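Type III effector HopA1 (Pseudomonas syringae pv. tomato str. DC3000, PDB 4RSX) is presumably delivered by the bacterium into plant cells, its biochemical activity not established, and is represented here by its larger, C-terminal part. Local coordinates at residues F51-T54 with L55-L58; S89-A92 with K93-Y97. One frame throughout, in Å; residues are numbered along the deposited sequence.

Contact 1 (F51-T54 with L55-L58); sequences FLHT and LKAL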
# COMPACT_ATOMS: atom_id res chain seq x y z
N PHE A 51 -5.81 2.43 -19.39
CA PHE A 51 -5.60 2.85 -18.01
C PHE A 51 -5.34 4.36 -17.94
O PHE A 51 -6.02 5.09 -17.20
CB PHE A 51 -4.44 2.07 -17.38
CG PHE A 51 -4.26 2.33 -15.92
CD1 PHE A 51 -4.93 1.56 -14.98
CD2 PHE A 51 -3.44 3.36 -15.49
CE1 PHE A 51 -4.79 1.81 -13.63
CE2 PHE A 51 -3.29 3.61 -14.12
CZ PHE A 51 -3.97 2.84 -13.19
N LEU A 52 -4.36 4.84 -18.71
CA LEU A 52 -4.07 6.28 -18.74
C LEU A 52 -5.28 7.09 -19.17
O LEU A 52 -5.57 8.14 -18.59
CB LEU A 52 -2.88 6.57 -19.65
CG LEU A 52 -1.59 5.91 -19.18
CD1 LEU A 52 -0.44 6.32 -20.06
CD2 LEU A 52 -1.32 6.26 -17.73
N HIS A 53 -6.01 6.61 -20.17
CA HIS A 53 -7.18 7.36 -20.63
C HIS A 53 -8.27 7.43 -19.57
O HIS A 53 -9.05 8.39 -19.53
CB HIS A 53 -7.70 6.82 -21.97
CG HIS A 53 -6.98 7.41 -23.15
ND1 HIS A 53 -7.37 8.60 -23.74
CD2 HIS A 53 -5.87 7.00 -23.82
CE1 HIS A 53 -6.54 8.88 -24.73
NE2 HIS A 53 -5.63 7.93 -24.80
N THR A 54 -8.32 6.43 -18.70
CA THR A 54 -9.33 6.40 -17.65
C THR A 54 -8.97 7.39 -16.56
O THR A 54 -9.84 8.08 -16.03
CB THR A 54 -9.44 5.00 -17.04
OG1 THR A 54 -9.84 4.08 -18.06
CG2 THR A 54 -10.46 4.98 -15.90
N LEU A 55 -7.68 7.44 -16.22
CA LEU A 55 -7.17 8.43 -15.27
C LEU A 55 -7.63 9.83 -15.71
O LEU A 55 -8.22 10.57 -14.92
CB LEU A 55 -5.64 8.37 -15.18
CG LEU A 55 -4.98 7.18 -14.49
CD1 LEU A 55 -3.46 7.39 -14.36
CD2 LEU A 55 -5.60 6.91 -13.12
N LYS A 56 -7.39 10.17 -16.98
CA LYS A 56 -7.77 11.48 -17.50
C LYS A 56 -9.28 11.68 -17.49
O LYS A 56 -9.76 12.78 -17.21
CB LYS A 56 -7.22 11.69 -18.92
CG LYS A 56 -5.70 11.78 -18.98
CD LYS A 56 -5.21 12.03 -20.41
CE LYS A 56 -5.37 10.80 -21.29
NZ LYS A 56 -4.77 10.99 -22.65
N ALA A 57 -10.02 10.62 -17.78
CA ALA A 57 -11.49 10.66 -17.74
C ALA A 57 -12.02 10.82 -16.31
O ALA A 57 -13.10 11.40 -16.09
CB ALA A 57 -12.07 9.42 -18.38
N LEU A 58 -11.29 10.29 -15.33
CA LEU A 58 -11.73 10.33 -13.94
C LEU A 58 -11.42 11.70 -13.32
O LEU A 58 -12.20 12.24 -12.52
CB LEU A 58 -11.04 9.22 -13.13
CG LEU A 58 -11.64 7.84 -13.33
CD1 LEU A 58 -10.76 6.77 -12.73
CD2 LEU A 58 -13.03 7.83 -12.72

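Contact 2 (S89-A92 with K93-Y97); sequences SPDA and KRFFY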
# COMPACT_ATOMS: atom_id res chain seq x y z
N SER A 89 5.63 12.95 -20.35
CA SER A 89 6.56 12.23 -19.48
C SER A 89 6.82 10.84 -20.02
O SER A 89 5.88 10.12 -20.37
CB SER A 89 6.04 12.15 -18.05
OG SER A 89 6.90 11.35 -17.26
N PRO A 90 8.10 10.45 -20.10
CA PRO A 90 8.49 9.09 -20.49
C PRO A 90 8.28 8.12 -19.32
O PRO A 90 8.50 6.92 -19.47
CB PRO A 90 9.98 9.22 -20.80
CG PRO A 90 10.44 10.41 -19.99
CD PRO A 90 9.27 11.35 -19.96
N ASP A 91 7.88 8.65 -18.17
CA ASP A 91 7.63 7.81 -17.01
C ASP A 91 6.14 7.58 -16.72
O ASP A 91 5.81 6.90 -15.76
CB ASP A 91 8.27 8.42 -15.77
CG ASP A 91 9.76 8.35 -15.81
OD1 ASP A 91 10.30 7.22 -15.82
OD2 ASP A 91 10.40 9.42 -15.84
N ALA A 92 5.27 8.14 -17.57
CA ALA A 92 3.83 8.14 -17.34
C ALA A 92 3.21 6.75 -17.10
O ALA A 92 2.23 6.63 -16.37
CB ALA A 92 3.11 8.84 -18.49
N LYS A 93 3.79 5.72 -17.71
CA LYS A 93 3.30 4.36 -17.53
C LYS A 93 3.90 3.69 -16.29
O LYS A 93 3.49 2.58 -15.92
CB LYS A 93 3.61 3.51 -18.77
CG LYS A 93 2.83 3.91 -20.02
CD LYS A 93 3.16 3.02 -21.23
CE LYS A 93 2.25 3.37 -22.42
NZ LYS A 93 2.86 3.09 -23.76
N ARG A 94 4.85 4.35 -15.65
CA ARG A 94 5.64 3.70 -14.60
C ARG A 94 5.44 4.27 -13.20
O ARG A 94 5.48 3.54 -12.21
CB ARG A 94 7.14 3.76 -14.93
CG ARG A 94 7.50 3.42 -16.37
CD ARG A 94 8.01 1.99 -16.50
NE ARG A 94 9.09 1.70 -15.56
CZ ARG A 94 9.66 0.50 -15.40
NH1 ARG A 94 9.25 -0.53 -16.14
NH2 ARG A 94 10.63 0.33 -14.52
N PHE A 95 5.25 5.58 -13.11
CA PHE A 95 5.22 6.24 -11.81
C PHE A 95 3.86 6.10 -11.13
O PHE A 95 2.91 5.59 -11.72
CB PHE A 95 5.62 7.71 -11.95
CG PHE A 95 7.11 7.93 -12.11
CD1 PHE A 95 8.00 6.85 -12.06
CD2 PHE A 95 7.63 9.21 -12.29
CE1 PHE A 95 9.38 7.04 -12.20
CE2 PHE A 95 9.01 9.41 -12.43
CZ PHE A 95 9.88 8.31 -12.39
N PHE A 96 3.78 6.54 -9.87
CA PHE A 96 2.53 6.51 -9.12
C PHE A 96 1.60 7.67 -9.44
O PHE A 96 2.06 8.78 -9.71
CB PHE A 96 2.80 6.55 -7.62
CG PHE A 96 3.13 5.22 -7.03
CD1 PHE A 96 2.12 4.31 -6.73
CD2 PHE A 96 4.45 4.87 -6.77
CE1 PHE A 96 2.42 3.08 -6.18
CE2 PHE A 96 4.76 3.64 -6.23
CZ PHE A 96 3.75 2.74 -5.93
N TYR A 97 0.29 7.42 -9.38
CA TYR A 97 -0.70 8.49 -9.44
C TYR A 97 -1.51 8.47 -8.15
O TYR A 97 -1.81 7.41 -7.59
CB TYR A 97 -1.63 8.28 -10.63
CG TYR A 97 -0.94 8.36 -11.97
CD1 TYR A 97 -0.99 9.53 -12.71
CD2 TYR A 97 -0.25 7.28 -12.49
CE1 TYR A 97 -0.37 9.62 -13.95
CE2 TYR A 97 0.39 7.36 -13.73
CZ TYR A 97 0.32 8.54 -14.45
OH TYR A 97 0.93 8.66 -15.68
O HOH W 1 6.27 5.34 -19.41

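Contact 1 (F51-T54 with L55-L58)
One face of the His53 imidazole is covered by the end of Lys56, and the Phe51 ring is met obliquely by a methyl of Leu55; both pairs lie along the last two turns of the amphipathic helix 45-58. Lys56 NZ stands 3.4 Å above the imidazole plane, offset toward the rim, while Lys56 CE makes a CH-pi contact 4.1 Å from the His53 ring centroid. A bend in the lysine chain (chi3 -72°) brings its end over the ring, the two side chains running alongside each other in the same direction. On the inward side, Leu55 CD1 touches both Phe51 CE2, at 3.8 Å, and Leu52 CD2, at 4.1 Å. This buried side of the helix faces helix 123-136 through Phe51 and Thr54, and helix 82-88 and Tyr97 through Leu52. Four successive i to i+4 backbone bonds hold the turns, the first running from Leu55 N to Phe51 O with an N-H...O angle of 166°. Thr54 OG1 bonds back to Glu50 O one turn earlier. The other branch of the threonine lies anti to the backbone N, and Thr54 CG2 touches Leu58 CD1 at 3.7 Å.

Contact 2 (S89-A92 with K93-Y97)
The carboxylate of Asp91 lies nearly parallel to the Phe95 ring, the two planes only 7° apart, and is offset toward the CZ rim, an uncommon placement for an acidic group. Asp91 CB sits over the centre of the ring, 3.5 Å from its centroid, in a CH-pi contact. The carboxylate carries on outward across the same face, with Asp91 CG 3.4 Å from Phe95 CZ. Asp91 has CG beside its own backbone N (chi1 -70°), which lays CB and CG over the ring.

The chain here links helix 82-88 to strand 96-101 of the antiparallel sheet. A type I beta turn, Ser89 to Ala92, opens the link, and Ser89 OG accepts from Asp91 N in an ST turn. Asp91 O then takes two backbone donors. Phe95 N approaches nearly head-on to the carbonyl at 3.0 Å, whereas Arg94 N comes from above the carbonyl plane at 2.7 Å from Asp91 O. A water accepts from Lys93 N and donates to Pro90 O, bridging the two.

Where the strand begins, Tyr97 OH donates to Ala92 O at 2.5 Å, in the carbonyl plane and on a lone pair, with the oxygen at the edge of the phenol ring. The Tyr97 side chain also packs against Leu82, Tyr85 and Ile86 of helix 82-88. Lys93 carries its amine away from the turn to a salt bridge with Glu49 on helix 45-58.

Two main-chain oxygens thus gather three donors: Asp91 O is gripped by two amides, and Ala92 O by the phenol of Tyr97. The C-H-bearing CB of Asp91 takes the ring centre, while the charged oxygens lie out by the CZ rim, where repulsion from the pi cloud is probably small; Arg94 NE, 5.7 Å from Asp91 OD1 and not in contact, may offset it slightly.

Contacts 1 and 2 have centres about 13 Å apart and meet through the leucines of helix 45-58 and the tyrosine of strand 96-101. Leu55 CD1 packs 3.6 Å from Tyr97 CG, so the methyl that touches Phe51 and Leu52 in contact 1 also packs on the Tyr97 ring of contact 2. Leu52 reaches the polar end of that ring: its CD2 lies 3.8 Å from Ala92 O, placing an apolar group beside the phenol-carbonyl hydrogen bond. Leu52 CD1 also lies 4.1 Å from Lys93 CG. Residues 51-58 therefore pack on the connection at 89-97 where it enters the sheet, on one side of the chain's centre.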